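Local atomic coordinates of angiotensin-converting enzyme (Anopheles gambiae, PDB entry 6S1Y), a protein that probably acts as a zinc-dependent peptidyl-dipeptidase, removing dipeptides from the C-terminal ends of peptide substrates, as other angiotensin-converting enzymes do. Residues A[17-22]-A[68-73]; A[93-98]-A[176-181]; A[241-246]-A[594-599]; A[288-293]-A[343-348]. One frame throughout, in Å; residues are numbered along the deposited sequence.

Contact 1 (A[17-22]-A[68-73]); sequences QIVEWI and EELQQF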
loop_
_atom_site.group_PDB
_atom_site.type_symbol
_atom_site.label_atom_id
_atom_site.label_comp_id
_atom_site.label_asym_id
_atom_site.label_seq_id
_atom_site.Cartn_x
_atom_site.Cartn_y
_atom_site.Cartn_z
ATOM N N GLN A 17 -1.138 -24.427 -28.356
ATOM C CA GLN A 17 -1.540 -23.520 -29.424
ATOM C C GLN A 17 -2.930 -22.952 -29.177
ATOM O O GLN A 17 -3.219 -21.828 -29.598
ATOM C CB GLN A 17 -1.515 -24.243 -30.767
ATOM C CG GLN A 17 -0.211 -24.955 -31.052
ATOM C CD GLN A 17 0.234 -24.821 -32.502
ATOM O OE1 GLN A 17 -0.517 -24.351 -33.361
ATOM N NE2 GLN A 17 1.465 -25.232 -32.775
ATOM N N ILE A 18 -3.803 -23.714 -28.514
ATOM C CA ILE A 18 -5.153 -23.238 -28.237
ATOM C C ILE A 18 -5.117 -22.128 -27.193
ATOM O O ILE A 18 -5.711 -21.059 -27.380
ATOM C CB ILE A 18 -6.051 -24.399 -27.774
ATOM C CG1 ILE A 18 -5.989 -25.557 -28.769
ATOM C CG2 ILE A 18 -7.480 -23.920 -27.601
ATOM C CD1 ILE A 18 -6.836 -26.754 -28.360
ATOM N N VAL A 19 -4.435 -22.371 -26.069
ATOM C CA VAL A 19 -4.358 -21.354 -25.028
ATOM C C VAL A 19 -3.638 -20.125 -25.563
ATOM O O VAL A 19 -3.952 -18.996 -25.177
ATOM C CB VAL A 19 -3.671 -21.900 -23.759
ATOM C CG1 VAL A 19 -4.288 -23.231 -23.328
ATOM C CG2 VAL A 19 -2.179 -22.041 -23.975
ATOM N N GLU A 20 -2.675 -20.317 -26.466
ATOM C CA GLU A 20 -1.973 -19.178 -27.048
ATOM C C GLU A 20 -2.931 -18.275 -27.815
ATOM O O GLU A 20 -2.801 -17.049 -27.774
ATOM C CB GLU A 20 -0.847 -19.669 -27.953
ATOM C CG GLU A 20 0.398 -18.797 -27.931
ATOM C CD GLU A 20 1.627 -19.526 -28.459
ATOM O OE1 GLU A 20 2.398 -18.922 -29.237
ATOM O OE2 GLU A 20 1.816 -20.710 -28.097
ATOM N N TRP A 21 -3.905 -18.858 -28.517
ATOM C CA TRP A 21 -4.930 -18.044 -29.164
ATOM C C TRP A 21 -5.871 -17.441 -28.129
ATOM O O TRP A 21 -6.322 -16.299 -28.276
ATOM C CB TRP A 21 -5.712 -18.877 -30.185
ATOM C CG TRP A 21 -7.007 -18.241 -30.648
ATOM C CD1 TRP A 21 -8.256 -18.805 -30.623
ATOM C CD2 TRP A 21 -7.176 -16.923 -31.191
ATOM N NE1 TRP A 21 -9.186 -17.921 -31.121
ATOM C CE2 TRP A 21 -8.550 -16.758 -31.473
ATOM C CE3 TRP A 21 -6.300 -15.865 -31.462
ATOM C CZ2 TRP A 21 -9.066 -15.579 -32.018
ATOM C CZ3 TRP A 21 -6.813 -14.696 -32.002
ATOM C CH2 TRP A 21 -8.184 -14.564 -32.275
ATOM N N ILE A 22 -6.180 -18.200 -27.075
ATOM C CA ILE A 22 -7.003 -17.671 -25.994
ATOM C C ILE A 22 -6.282 -16.520 -25.299
ATOM O O ILE A 22 -6.882 -15.476 -25.018
ATOM C CB ILE A 22 -7.372 -18.796 -25.009
ATOM C CG1 ILE A 22 -8.230 -19.855 -25.715
ATOM C CG2 ILE A 22 -8.105 -18.225 -23.811
ATOM C CD1 ILE A 22 -8.622 -21.037 -24.844
ATOM N N GLU A 68 -14.894 -21.655 -19.932
ATOM C CA GLU A 68 -15.542 -22.852 -20.456
ATOM C C GLU A 68 -14.676 -23.526 -21.516
ATOM O O GLU A 68 -14.450 -24.739 -21.468
ATOM C CB GLU A 68 -16.908 -22.496 -21.029
ATOM C CG GLU A 68 -17.726 -23.704 -21.420
ATOM C CD GLU A 68 -19.077 -23.321 -21.980
ATOM O OE1 GLU A 68 -19.332 -23.600 -23.175
ATOM O OE2 GLU A 68 -19.877 -22.724 -21.224
ATOM N N GLU A 69 -14.170 -22.749 -22.477
ATOM C CA GLU A 69 -13.319 -23.324 -23.510
ATOM C C GLU A 69 -12.175 -24.133 -22.917
ATOM O O GLU A 69 -11.693 -25.079 -23.547
ATOM C CB GLU A 69 -12.757 -22.220 -24.410
ATOM C CG GLU A 69 -13.762 -21.641 -25.385
ATOM C CD GLU A 69 -13.158 -20.549 -26.256
ATOM O OE1 GLU A 69 -13.860 -19.547 -26.549
ATOM O OE2 GLU A 69 -11.971 -20.692 -26.634
ATOM N N LEU A 70 -11.730 -23.787 -21.714
ATOM C CA LEU A 70 -10.576 -24.442 -21.120
ATOM C C LEU A 70 -10.933 -25.686 -20.320
ATOM O O LEU A 70 -10.035 -26.468 -19.988
ATOM C CB LEU A 70 -9.825 -23.460 -20.226
ATOM C CG LEU A 70 -9.084 -22.380 -21.004
ATOM C CD1 LEU A 70 -8.688 -21.248 -20.079
ATOM C CD2 LEU A 70 -7.865 -22.967 -21.703
ATOM N N GLN A 71 -12.213 -25.892 -20.005
ATOM C CA GLN A 71 -12.636 -27.112 -19.326
ATOM C C GLN A 71 -12.594 -28.330 -20.235
ATOM O O GLN A 71 -12.927 -29.432 -19.784
ATOM C CB GLN A 71 -14.048 -26.932 -18.764
ATOM C CG GLN A 71 -14.076 -26.357 -17.359
ATOM C CD GLN A 71 -15.408 -25.715 -17.007
ATOM O OE1 GLN A 71 -16.034 -25.057 -17.843
ATOM N NE2 GLN A 71 -15.846 -25.895 -15.759
ATOM N N GLN A 72 -12.197 -28.158 -21.492
ATOM C CA GLN A 72 -12.090 -29.250 -22.446
ATOM C C GLN A 72 -10.708 -29.896 -22.455
ATOM O O GLN A 72 -10.433 -30.720 -23.331
ATOM C CB GLN A 72 -12.439 -28.747 -23.851
ATOM C CG GLN A 72 -13.938 -28.656 -24.111
ATOM C CD GLN A 72 -14.421 -27.240 -24.365
ATOM O OE1 GLN A 72 -13.850 -26.507 -25.180
ATOM N NE2 GLN A 72 -15.487 -26.845 -23.668
ATOM N N PHE A 73 -9.835 -29.538 -21.519
ATOM C CA PHE A 73 -8.517 -30.147 -21.395
ATOM C C PHE A 73 -8.398 -30.756 -20.002
ATOM O O PHE A 73 -8.837 -30.157 -19.016
ATOM C CB PHE A 73 -7.402 -29.122 -21.648
ATOM C CG PHE A 73 -7.644 -28.241 -22.850
ATOM C CD1 PHE A 73 -8.258 -28.745 -23.990
ATOM C CD2 PHE A 73 -7.275 -26.902 -22.832
ATOM C CE1 PHE A 73 -8.497 -27.934 -25.087
ATOM C CE2 PHE A 73 -7.505 -26.080 -23.933
ATOM C CZ PHE A 73 -8.116 -26.599 -25.060
#

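Contact 2 (A[93-98]-A[176-181]); sequences LGYAAL and ELNRQA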
loop_
_atom_site.group_PDB
_atom_site.type_symbol
_atom_site.label_atom_id
_atom_site.label_comp_id
_atom_site.label_asym_id
_atom_site.label_seq_id
_atom_site.Cartn_x
_atom_site.Cartn_y
_atom_site.Cartn_z
ATOM N N LEU A 93 -12.034 -16.727 -12.621
ATOM C CA LEU A 93 -12.987 -15.712 -13.052
ATOM C C LEU A 93 -13.106 -14.549 -12.078
ATOM O O LEU A 93 -13.271 -13.402 -12.509
ATOM C CB LEU A 93 -14.375 -16.335 -13.237
ATOM C CG LEU A 93 -14.550 -17.399 -14.319
ATOM C CD1 LEU A 93 -15.983 -17.888 -14.309
ATOM C CD2 LEU A 93 -14.191 -16.840 -15.668
ATOM N N GLY A 94 -13.055 -14.830 -10.770
ATOM C CA GLY A 94 -13.338 -13.792 -9.795
ATOM C C GLY A 94 -14.737 -13.246 -9.993
ATOM O O GLY A 94 -15.714 -13.995 -10.162
ATOM N N TYR A 95 -14.840 -11.917 -9.997
ATOM C CA TYR A 95 -16.143 -11.274 -10.113
ATOM C C TYR A 95 -16.840 -11.645 -11.415
ATOM O O TYR A 95 -18.078 -11.662 -11.482
ATOM C CB TYR A 95 -15.997 -9.755 -10.025
ATOM C CG TYR A 95 -15.644 -9.230 -8.642
ATOM C CD1 TYR A 95 -15.627 -10.072 -7.539
ATOM C CD2 TYR A 95 -15.328 -7.888 -8.451
ATOM C CE1 TYR A 95 -15.306 -9.603 -6.299
ATOM C CE2 TYR A 95 -15.005 -7.399 -7.198
ATOM C CZ TYR A 95 -15.000 -8.262 -6.123
ATOM O OH TYR A 95 -14.678 -7.794 -4.858
ATOM N N ALA A 96 -16.070 -11.937 -12.463
ATOM C CA ALA A 96 -16.674 -12.277 -13.742
ATOM C C ALA A 96 -17.527 -13.534 -13.655
ATOM O O ALA A 96 -18.272 -13.808 -14.589
ATOM C CB ALA A 96 -15.591 -12.445 -14.816
ATOM N N ALA A 97 -17.458 -14.291 -12.557
ATOM C CA ALA A 97 -18.326 -15.454 -12.413
ATOM C C ALA A 97 -19.793 -15.084 -12.268
ATOM O O ALA A 97 -20.645 -15.967 -12.385
ATOM C CB ALA A 97 -17.901 -16.298 -11.212
ATOM N N LEU A 98 -20.115 -13.828 -12.031
ATOM C CA LEU A 98 -21.504 -13.487 -11.765
ATOM C C LEU A 98 -22.283 -13.286 -13.064
ATOM O O LEU A 98 -21.718 -12.869 -14.077
ATOM C CB LEU A 98 -21.593 -12.210 -10.933
ATOM C CG LEU A 98 -21.031 -12.215 -9.514
ATOM C CD1 LEU A 98 -20.738 -10.771 -9.105
ATOM C CD2 LEU A 98 -21.984 -12.869 -8.517
ATOM N N GLU A 176 -22.416 -8.101 -0.264
ATOM C CA GLU A 176 -23.305 -9.219 -0.587
ATOM C C GLU A 176 -22.923 -9.863 -1.909
ATOM O O GLU A 176 -22.902 -11.092 -2.018
ATOM C CB GLU A 176 -24.766 -8.754 -0.620
ATOM C CG GLU A 176 -25.400 -8.730 0.759
ATOM C CD GLU A 176 -26.509 -7.692 0.922
ATOM O OE1 GLU A 176 -27.015 -7.553 2.062
ATOM O OE2 GLU A 176 -26.872 -7.022 -0.071
ATOM N N LEU A 177 -22.595 -9.051 -2.920
ATOM C CA LEU A 177 -22.258 -9.598 -4.226
ATOM C C LEU A 177 -20.816 -10.059 -4.304
ATOM O O LEU A 177 -20.492 -10.930 -5.123
ATOM C CB LEU A 177 -22.536 -8.561 -5.308
ATOM C CG LEU A 177 -24.028 -8.262 -5.496
ATOM C CD1 LEU A 177 -24.235 -7.016 -6.331
ATOM C CD2 LEU A 177 -24.735 -9.464 -6.127
ATOM N N ASN A 178 -19.928 -9.472 -3.502
ATOM C CA ASN A 178 -18.585 -10.031 -3.363
ATOM C C ASN A 178 -18.682 -11.451 -2.831
ATOM O O ASN A 178 -17.923 -12.334 -3.242
ATOM C CB ASN A 178 -17.725 -9.152 -2.439
ATOM C CG ASN A 178 -16.412 -9.848 -2.001
ATOM O OD1 ASN A 178 -16.430 -10.786 -1.214
ATOM N ND2 ASN A 178 -15.284 -9.378 -2.518
ATOM N N ARG A 179 -19.642 -11.691 -1.935
ATOM C CA ARG A 179 -19.861 -13.033 -1.414
ATOM C C ARG A 179 -20.422 -13.959 -2.486
ATOM O O ARG A 179 -19.937 -15.082 -2.659
ATOM C CB ARG A 179 -20.800 -12.976 -0.214
ATOM C CG ARG A 179 -20.883 -14.273 0.534
ATOM C CD ARG A 179 -21.803 -14.160 1.729
ATOM N NE ARG A 179 -22.076 -15.491 2.254
ATOM C CZ ARG A 179 -23.134 -16.229 1.918
ATOM N NH1 ARG A 179 -24.045 -15.763 1.064
ATOM N NH2 ARG A 179 -23.286 -17.438 2.447
ATOM N N GLN A 180 -21.443 -13.504 -3.218
ATOM C CA GLN A 180 -22.003 -14.326 -4.293
ATOM C C GLN A 180 -20.927 -14.754 -5.278
ATOM O O GLN A 180 -20.948 -15.881 -5.785
ATOM C CB GLN A 180 -23.112 -13.568 -5.020
ATOM C CG GLN A 180 -24.417 -13.527 -4.262
ATOM C CD GLN A 180 -24.917 -14.931 -3.944
ATOM O OE1 GLN A 180 -25.178 -15.256 -2.789
ATOM N NE2 GLN A 180 -25.022 -15.775 -4.975
ATOM N N ALA A 181 -19.969 -13.871 -5.564
ATOM C CA ALA A 181 -18.936 -14.225 -6.530
ATOM C C ALA A 181 -17.983 -15.265 -5.960
ATOM O O ALA A 181 -17.496 -16.138 -6.688
ATOM C CB ALA A 181 -18.177 -12.977 -6.961
#

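Contact 3 (A[241-246]-A[594-599]); sequences TGPIPM and VGWTDS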
loop_
_atom_site.group_PDB
_atom_site.type_symbol
_atom_site.label_atom_id
_atom_site.label_comp_id
_atom_site.label_asym_id
_atom_site.label_seq_id
_atom_site.Cartn_x
_atom_site.Cartn_y
_atom_site.Cartn_z
ATOM N N THR A 241 -2.343 6.821 29.525
ATOM C CA THR A 241 -2.586 5.386 29.587
ATOM C C THR A 241 -3.547 4.875 28.544
ATOM O O THR A 241 -3.618 3.651 28.347
ATOM C CB THR A 241 -3.171 4.993 30.954
ATOM O OG1 THR A 241 -4.371 5.744 31.155
ATOM C CG2 THR A 241 -2.184 5.246 32.085
ATOM N N GLY A 242 -4.331 5.743 27.917
ATOM C CA GLY A 242 -5.281 5.317 26.923
ATOM C C GLY A 242 -4.695 5.350 25.528
ATOM O O GLY A 242 -3.544 5.722 25.313
ATOM N N PRO A 243 -5.498 4.966 24.547
ATOM C CA PRO A 243 -5.042 5.028 23.153
ATOM C C PRO A 243 -4.759 6.462 22.737
ATOM O O PRO A 243 -5.302 7.413 23.309
ATOM C CB PRO A 243 -6.217 4.436 22.359
ATOM C CG PRO A 243 -7.054 3.705 23.360
ATOM C CD PRO A 243 -6.875 4.455 24.671
ATOM N N ILE A 244 -3.904 6.620 21.726
ATOM C CA ILE A 244 -3.518 7.953 21.246
ATOM C C ILE A 244 -4.658 8.522 20.402
ATOM O O ILE A 244 -5.118 7.839 19.476
ATOM C CB ILE A 244 -2.236 7.883 20.423
ATOM C CG1 ILE A 244 -1.081 7.345 21.247
ATOM C CG2 ILE A 244 -1.907 9.247 19.855
ATOM C CD1 ILE A 244 0.113 6.978 20.395
ATOM N N PRO A 245 -5.120 9.756 20.676
ATOM C CA PRO A 245 -6.031 10.435 19.728
ATOM C C PRO A 245 -5.427 10.476 18.336
ATOM O O PRO A 245 -4.406 11.129 18.142
ATOM C CB PRO A 245 -6.180 11.850 20.308
ATOM C CG PRO A 245 -5.789 11.717 21.775
ATOM C CD PRO A 245 -4.789 10.596 21.846
ATOM N N MET A 246 -6.034 9.808 17.359
ATOM C CA MET A 246 -5.367 9.580 16.092
ATOM C C MET A 246 -5.188 10.847 15.263
ATOM O O MET A 246 -4.335 10.852 14.376
ATOM C CB MET A 246 -6.136 8.521 15.288
ATOM C CG MET A 246 -7.483 8.956 14.837
ATOM S SD MET A 246 -8.481 7.563 14.291
ATOM C CE MET A 246 -7.618 7.148 12.752
ATOM N N VAL A 594 3.639 1.792 29.084
ATOM C CA VAL A 594 3.553 0.969 27.884
ATOM C C VAL A 594 2.207 0.248 27.861
ATOM O O VAL A 594 1.731 -0.227 28.900
ATOM C CB VAL A 594 4.731 -0.023 27.846
ATOM C CG1 VAL A 594 4.730 -0.809 26.559
ATOM C CG2 VAL A 594 6.050 0.736 28.034
ATOM N N GLY A 595 1.616 0.130 26.661
ATOM C CA GLY A 595 0.311 -0.456 26.499
ATOM C C GLY A 595 -0.811 0.540 26.767
ATOM O O GLY A 595 -0.589 1.705 27.074
ATOM N N TRP A 596 -2.047 0.044 26.671
ATOM C CA TRP A 596 -3.191 0.932 26.763
ATOM C C TRP A 596 -4.473 0.187 27.140
ATOM O O TRP A 596 -4.733 -0.929 26.694
ATOM C CB TRP A 596 -3.409 1.659 25.422
ATOM C CG TRP A 596 -3.513 0.694 24.260
ATOM C CD1 TRP A 596 -4.643 0.081 23.800
ATOM C CD2 TRP A 596 -2.453 0.245 23.424
ATOM N NE1 TRP A 596 -4.350 -0.721 22.713
ATOM C CE2 TRP A 596 -3.006 -0.641 22.479
ATOM C CE3 TRP A 596 -1.087 0.524 23.364
ATOM C CZ2 TRP A 596 -2.243 -1.265 21.516
ATOM C CZ3 TRP A 596 -0.333 -0.105 22.406
ATOM C CH2 TRP A 596 -0.917 -0.991 21.494
ATOM N N THR A 597 -5.316 0.867 27.894
ATOM C CA THR A 597 -6.683 0.411 28.059
ATOM C C THR A 597 -7.413 0.435 26.717
ATOM O O THR A 597 -6.977 1.056 25.759
ATOM C CB THR A 597 -7.361 1.296 29.101
ATOM O OG1 THR A 597 -7.254 2.668 28.721
ATOM C CG2 THR A 597 -6.645 1.139 30.424
ATOM N N ASP A 598 -8.538 -0.294 26.655
ATOM C CA ASP A 598 -9.374 -0.294 25.459
ATOM C C ASP A 598 -10.007 1.068 25.239
ATOM O O ASP A 598 -10.415 1.734 26.194
ATOM C CB ASP A 598 -10.526 -1.306 25.566
ATOM C CG ASP A 598 -10.065 -2.755 25.706
ATOM O OD1 ASP A 598 -8.838 -3.033 25.731
ATOM O OD2 ASP A 598 -10.969 -3.623 25.800
ATOM N N SER A 599 -10.148 1.464 23.978
ATOM C CA SER A 599 -10.808 2.724 23.663
ATOM C C SER A 599 -12.276 2.705 24.077
ATOM O O SER A 599 -12.965 1.699 23.937
ATOM C CB SER A 599 -10.712 3.018 22.171
ATOM O OG SER A 599 -11.360 4.246 21.886
#

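Contact 4 (A[288-293]-A[343-348]); sequences KMFQMG and QCTRVN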
loop_
_atom_site.group_PDB
_atom_site.type_symbol
_atom_site.label_atom_id
_atom_site.label_comp_id
_atom_site.label_asym_id
_atom_site.label_seq_id
_atom_site.Cartn_x
_atom_site.Cartn_y
_atom_site.Cartn_z
ATOM N N LYS A 288 11.224 16.355 -12.029
ATOM C CA LYS A 288 12.550 16.077 -11.484
ATOM C C LYS A 288 12.498 14.877 -10.542
ATOM O O LYS A 288 13.384 14.020 -10.566
ATOM C CB LYS A 288 13.086 17.325 -10.780
ATOM C CG LYS A 288 14.439 17.171 -10.087
ATOM C CD LYS A 288 15.576 16.852 -11.045
ATOM C CE LYS A 288 16.946 17.072 -10.378
ATOM N NZ LYS A 288 18.056 16.340 -11.086
ATOM N N MET A 289 11.430 14.769 -9.737
ATOM C CA MET A 289 11.355 13.681 -8.760
ATOM C C MET A 289 11.267 12.328 -9.452
ATOM O O MET A 289 11.949 11.376 -9.050
ATOM C CB MET A 289 10.155 13.886 -7.824
ATOM C CG MET A 289 10.329 15.031 -6.852
ATOM S SD MET A 289 8.771 15.662 -6.198
ATOM C CE MET A 289 8.316 14.337 -5.056
ATOM N N PHE A 290 10.449 12.228 -10.503
ATOM C CA PHE A 290 10.370 10.970 -11.247
ATOM C C PHE A 290 11.652 10.690 -12.025
ATOM O O PHE A 290 12.053 9.527 -12.167
ATOM C CB PHE A 290 9.163 11.006 -12.183
ATOM C CG PHE A 290 7.847 10.824 -11.473
ATOM C CD1 PHE A 290 7.175 11.906 -10.947
ATOM C CD2 PHE A 290 7.291 9.569 -11.331
ATOM C CE1 PHE A 290 5.974 11.747 -10.285
ATOM C CE2 PHE A 290 6.100 9.397 -10.673
ATOM C CZ PHE A 290 5.431 10.497 -10.151
ATOM N N GLN A 291 12.314 11.731 -12.519
ATOM C CA GLN A 291 13.593 11.544 -13.193
ATOM C C GLN A 291 14.604 10.907 -12.259
ATOM O O GLN A 291 15.324 9.983 -12.645
ATOM C CB GLN A 291 14.100 12.889 -13.713
ATOM C CG GLN A 291 13.459 13.310 -15.026
ATOM C CD GLN A 291 13.746 14.756 -15.414
ATOM O OE1 GLN A 291 13.955 15.626 -14.559
ATOM N NE2 GLN A 291 13.742 15.020 -16.719
ATOM N N MET A 292 14.638 11.340 -11.002
ATOM C CA MET A 292 15.577 10.731 -10.063
ATOM C C MET A 292 15.217 9.290 -9.730
ATOM O O MET A 292 16.115 8.468 -9.530
ATOM C CB MET A 292 15.657 11.572 -8.807
ATOM C CG MET A 292 16.432 12.845 -9.078
ATOM S SD MET A 292 16.411 13.929 -7.660
ATOM C CE MET A 292 17.459 12.974 -6.558
ATOM N N GLY A 293 13.931 8.943 -9.696
ATOM C CA GLY A 293 13.576 7.549 -9.493
ATOM C C GLY A 293 13.907 6.693 -10.704
ATOM O O GLY A 293 14.292 5.527 -10.567
ATOM N N GLN A 343 -0.520 10.458 -10.402
ATOM C CA GLN A 343 -0.155 10.888 -9.065
ATOM C C GLN A 343 -0.297 12.393 -8.970
ATOM O O GLN A 343 0.211 13.127 -9.828
ATOM C CB GLN A 343 1.281 10.471 -8.716
ATOM C CG GLN A 343 1.664 10.773 -7.268
ATOM C CD GLN A 343 2.991 10.153 -6.861
ATOM O OE1 GLN A 343 3.466 9.197 -7.470
ATOM N NE2 GLN A 343 3.596 10.703 -5.809
ATOM N N CYS A 344 -0.983 12.850 -7.927
ATOM C CA CYS A 344 -1.121 14.284 -7.676
ATOM C C CYS A 344 0.058 14.739 -6.813
ATOM O O CYS A 344 -0.068 15.233 -5.700
ATOM C CB CYS A 344 -2.486 14.589 -7.072
ATOM S SG CYS A 344 -3.854 14.074 -8.213
ATOM N N THR A 345 1.236 14.581 -7.419
ATOM C CA THR A 345 2.515 14.801 -6.763
ATOM C C THR A 345 2.671 16.197 -6.179
ATOM O O THR A 345 2.341 17.205 -6.810
ATOM C CB THR A 345 3.643 14.557 -7.772
ATOM O OG1 THR A 345 3.376 13.352 -8.504
ATOM C CG2 THR A 345 4.988 14.414 -7.059
ATOM N N ARG A 346 3.234 16.246 -4.976
ATOM C CA ARG A 346 3.656 17.476 -4.318
ATOM C C ARG A 346 5.133 17.358 -3.966
ATOM O O ARG A 346 5.694 16.266 -3.934
ATOM C CB ARG A 346 2.816 17.741 -3.072
ATOM C CG ARG A 346 1.320 17.847 -3.397
ATOM C CD ARG A 346 0.990 19.222 -3.932
ATOM N NE ARG A 346 0.964 20.186 -2.837
ATOM C CZ ARG A 346 0.745 21.491 -2.979
ATOM N NH1 ARG A 346 0.544 22.004 -4.181
ATOM N NH2 ARG A 346 0.747 22.280 -1.911
ATOM N N VAL A 347 5.778 18.497 -3.742
ATOM C CA VAL A 347 7.232 18.537 -3.582
ATOM C C VAL A 347 7.505 18.447 -2.082
ATOM O O VAL A 347 7.574 19.462 -1.374
ATOM C CB VAL A 347 7.848 19.791 -4.208
ATOM C CG1 VAL A 347 9.344 19.834 -3.928
ATOM C CG2 VAL A 347 7.624 19.825 -5.724
ATOM N N ASN A 348 7.653 17.213 -1.592
ATOM C CA ASN A 348 8.114 16.962 -0.231
ATOM C C ASN A 348 8.671 15.547 -0.172
ATOM O O ASN A 348 8.538 14.761 -1.115
ATOM C CB ASN A 348 6.995 17.171 0.806
ATOM C CG ASN A 348 5.802 16.263 0.568
ATOM O OD1 ASN A 348 5.911 15.040 0.660
ATOM N ND2 ASN A 348 4.664 16.854 0.260
#

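Contact 1 (A[17-22]-A[68-73])
Ile18 of 17-22 sets two of its branches against one corner of the Phe73 ring. Ile18 CD1 comes to 3.5 Å from Phe73 CZ, while Ile18 CG2 stands 3.7 Å from the same CZ, so the ring corner lodges in the fork of the isoleucine. With CG beside the backbone N of Phe73 (chi1 -45°), the ring is thrown out from the end of 68-73 toward the helix opposite, and the carbonyl O of Glu69 lies over one of its faces, offset toward the rim.

Next along the helix, the Val19 branch CG1 fits the notch between Phe73 and Leu70. Val19 CG1 lies 3.9 Å from Leu70 CD2 and 4.3 Å from Phe73 CE2. Leu70 CD2 is in turn a bump in its own hollow: Ile22 CD1 meets it at 3.8 Å, so the leucine methyl nestles into the corner formed by Val19 and Ile22, one helical turn apart. Ile22 and Leu70 lie alongside, pointing opposite ways, and Ile22 CD1 also touches Glu69 OE2 at 3.8 Å. The other carboxylate oxygen, Glu69 OE1, is engaged by Arg25 in a salt bridge, so the charge is answered at the edge of this apolar patch.

Helix 81-90 also packs here, with Arg86 and Ile87 against Val19 and Leu90 against Leu70. The arrangement is that of a helical hairpin: helices 12-42 and 46-70 run antiparallel, and the start of one packs on the end of the other. As in other enzymes of this family, these N-terminal helices probably belong to the lid over the substrate channel.

Contact 2 (A[93-98]-A[176-181])
Tyr95 and Ala181 are the nearest CA pair, 5.4 Å apart, where a short 3-10 turn (95-97) meets the flank of helix 168-184. Gly94 leads into that turn with positive phi, and its carbonyl O takes the N-H of Ala97. The small Ala181 lets the turn come in close: its CB is 3.9 Å from Tyr95 CD1 and 3.9 Å from Leu98 CG, one methyl between ring and leucine.

Leu98 reaches further over the helix. Leu98 CD2 rests 3.7 Å from Gln180 CB, the two side chains crossing at about a right angle, and CD1 lies 4.0 Å from Leu177 O. Asn178 has CG anti to the backbone N (chi1 167°), which swings the amide to the Tyr95 hydroxyl. Asn178 ND2 donates to Tyr95 OH at 2.9 Å (149° at the hydrogen), arriving at the ring's edge with the amide plane turned 80° from the ring. The same OH is hydrogen-bonded to Asp491 OD2, so two partners fix the phenol.

Leu106 of helix 100-119 packs on both Tyr95 and Leu98, and helix 46-70 touches the linker at Leu93 and Ala96. The linker from helix 81-90 to helix 100-119 is thus wedged between helices 46-70 and 168-184.

Contact 3 (A[241-246]-A[594-599])
Pro243 lies in the bend formed by Trp596, Thr597 and Ser599. Its ring meets 594-599 with CG and CD: Pro243 CD is 3.6 Å from Thr597 O and Pro243 CG 3.9 Å from Ser599 CB. On the indole side the approach is looser and oblique, with Pro243 CG 4.4 Å from Trp596 CD1. The Trp596 side chain starts toward 241-246, its CB 3.9 Å from Gly242 C, but CG sits between the backbone N and the carbonyl carbon (chi1 54°) and the indole swings away, to meet the ring of His222 with the planes about 40° apart.

Thr597 OG1 faces Gly242, 3.8 Å from its CA. The one hydrogen bond joining the segments is backbone to backbone: Thr597 N donates to Thr241 O over 3.3 Å, with 149° at the hydrogen, a long and bent bond. Trp596 CA adds a CA-H contact to the carbonyl oxygen of Thr241 at 3.2 Å.

Arg226 of helix 203-233 hydrogen-bonds to Gly242 O through NH1 and to Gly595 O through NH2, clamping both segments with one guanidinium group, while Ser599 OG is bonded to Glu470. The chemistry implies a junction held by main-chain carbonyls and a proline ring, in which one arginine ties the C-terminal tail to the loop before strand 244-245.

Contact 4 (A[288-293]-A[343-348])
Gln343 OE1 is buried against the ring of Phe290 with no polar partner in the model, its nearest ring atom being CZ at 3.6 Å. This happens just ahead of the zinc-binding helix 349-368, which carries the HExxH motif with His357, Glu358 and His361, the two histidines being zinc ligands. The approach to the ring is oblique, with amide and ring planes 69° apart, and the amide's other end is held: Gln343 NE2 hydrogen-bonds to Glu351 of the zinc helix.

Thr345 addresses the same ring differently. Its OG1 lies at the edge, near the ring plane, 3.5 Å from Phe290 CE1, and is itself hydrogen-bonded to Leu315 O. The methyl CG2 turns instead to Met289, meeting CE tip to tip at 3.9 Å. Met289 bends at its last torsion (chi3 74°), which brings CE to 3.4 Å from Arg346 O, while SD passes 4.3 Å from Val347 CG2. Helix 286-299 thus leans on the connector between strand 339-342 and the zinc helix through one thioether and one aromatic ring. The disulfide Cys344-Cys326 also secures that connector, and at its far end Asn348 is the N-cap of the zinc helix, its OD1 accepting the backbone N-H of Glu351.

Overall arrangement
Along the chain, contact 1 closes before contact 2 opens, and contact 4 is nested inside the long loop closed by contact 3. Contacts 1 and 2 lie on the same side of the molecule, centres about 23 Å apart, and share helix 46-70: its end packs in contact 1 and its flank touches the linker of contact 2. Contact 3 is about 56 Å from contact 1, centre to centre, across the molecule, and joins the C-terminal tail to residues 241-246. Contact 4 lies closest to the chain's centre, about 36 Å from contact 3, centre to centre, and leads into the zinc helix. The four sit in different parts of a largely helical fold, and contact 4 adjoins the zinc site.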